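Local coordinates for excinuclease ABC, subunit A. (Deinococcus radiodurans, PDB 2VF7), which binds DNA and ATP as a zinc-containing UvrA-family member of the ABC superfamily and probably takes part in recognising damage for excision repair, at residues A[683-686]-A[687-690]. The protein carries 1 engineered substitution. Numbering follows the deposited sequence.
Sequences GKNI and ADVL
Asn685 and Asp688 grip each other reciprocally where the chain turns into helix 686-690. Asn685 OD1 accepts from Asp688 N at 2.6 Å, the donor lying nearly along the C=O axis, and takes a second, weak bond from Ala687 N. In return Asp688 OD1 receives Asn685 N at 2.9 Å with an N-H...O angle of 170°, on its anti side and a little out of the carboxylate plane. With chi1 at 58°, Asn685 CG sits between its own backbone N and carbonyl carbon, which turns OD1 onto the amides at the helix start; amide and carboxylate planes lie 5° apart, stacked. These crossed bonds define a capping box, with Asn685 as N-cap. Replacing Asn685 by an alanine removes OD1, and the amides of Asp688 and Ala687 would probably lose their side-chain acceptor, fraying the helix start. By distance the cap is the tight part; by burial it is Ile686, enclosed by Phe609, Val612 and Phe616 of helix 609-617, its CD1 in ordinary apolar contact with Val689 CG2 at 4.2 Å. On the open side Gly683 is exposed, and of the Lys684 side chain CB rests 3.7 Å from Asp688 CB while the rest leads away, NZ ending 6.2 Å from Asp688 OD1, too far for a salt bridge.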
loop_
_atom_site.group_PDB
_atom_site.type_symbol
_atom_site.label_atom_id
_atom_site.label_comp_id
_atom_site.label_asym_id
_atom_site.label_seq_id
_atom_site.Cartn_x
_atom_site.Cartn_y
_atom_site.Cartn_z
ATOM N N GLY A 683 -23.058 39.926 11.853
ATOM C CA GLY A 683 -22.984 39.483 10.454
ATOM C C GLY A 683 -21.989 38.371 10.137
ATOM O O GLY A 683 -21.681 38.140 8.963
ATOM N N LYS A 684 -21.491 37.690 11.179
ATOM C CA LYS A 684 -20.620 36.518 11.045
ATOM C C LYS A 684 -21.187 35.286 11.766
ATOM O O LYS A 684 -21.594 35.391 12.920
ATOM C CB LYS A 684 -19.251 36.829 11.656
ATOM C CG LYS A 684 -18.438 37.865 10.900
ATOM C CD LYS A 684 -16.936 37.618 11.042
ATOM C CE LYS A 684 -16.134 38.719 10.325
ATOM N NZ LYS A 684 -16.701 39.040 8.979
ATOM N N ASN A 685 -21.206 34.114 11.124
ATOM C CA ASN A 685 -21.586 32.893 11.856
ATOM C C ASN A 685 -20.392 32.403 12.654
ATOM O O ASN A 685 -19.371 33.063 12.645
ATOM C CB ASN A 685 -22.267 31.800 10.983
ATOM C CG ASN A 685 -21.408 31.326 9.799
ATOM O OD1 ASN A 685 -20.203 31.164 9.920
ATOM N ND2 ASN A 685 -22.043 31.105 8.654
ATOM N N ILE A 686 -20.500 31.291 13.371
ATOM C CA ILE A 686 -19.411 30.881 14.262
ATOM C C ILE A 686 -18.226 30.306 13.469
ATOM O O ILE A 686 -17.088 30.305 13.950
ATOM C CB ILE A 686 -19.895 29.879 15.378
ATOM C CG1 ILE A 686 -18.775 29.571 16.392
ATOM C CG2 ILE A 686 -20.415 28.565 14.766
ATOM C CD1 ILE A 686 -18.365 30.738 17.368
ATOM N N ALA A 687 -18.511 29.810 12.265
ATOM C CA ALA A 687 -17.504 29.275 11.349
ATOM C C ALA A 687 -16.866 30.430 10.609
ATOM O O ALA A 687 -15.709 30.341 10.195
ATOM C CB ALA A 687 -18.159 28.316 10.358
ATOM N N ASP A 688 -17.632 31.517 10.450
ATOM C CA ASP A 688 -17.117 32.758 9.883
ATOM C C ASP A 688 -16.020 33.282 10.783
ATOM O O ASP A 688 -14.989 33.734 10.270
ATOM C CB ASP A 688 -18.199 33.826 9.709
ATOM C CG ASP A 688 -19.012 33.671 8.417
ATOM O OD1 ASP A 688 -20.206 33.995 8.456
ATOM O OD2 ASP A 688 -18.480 33.260 7.365
ATOM N N VAL A 689 -16.194 33.201 12.111
ATOM C CA VAL A 689 -15.116 33.660 13.004
ATOM C C VAL A 689 -13.904 32.723 13.076
ATOM O O VAL A 689 -12.790 33.172 13.067
ATOM C CB VAL A 689 -15.573 34.169 14.448
ATOM C CG1 VAL A 689 -16.985 34.822 14.452
ATOM C CG2 VAL A 689 -15.433 33.136 15.536
ATOM N N LEU A 690 -14.120 31.420 13.149
ATOM C CA LEU A 690 -13.022 30.459 13.126
ATOM C C LEU A 690 -12.187 30.452 11.843
ATOM O O LEU A 690 -11.021 30.123 11.900
ATOM C CB LEU A 690 -13.544 29.078 13.445
ATOM C CG LEU A 690 -14.057 28.943 14.879
ATOM C CD1 LEU A 690 -14.936 27.724 15.003
ATOM C CD2 LEU A 690 -12.884 28.888 15.876
#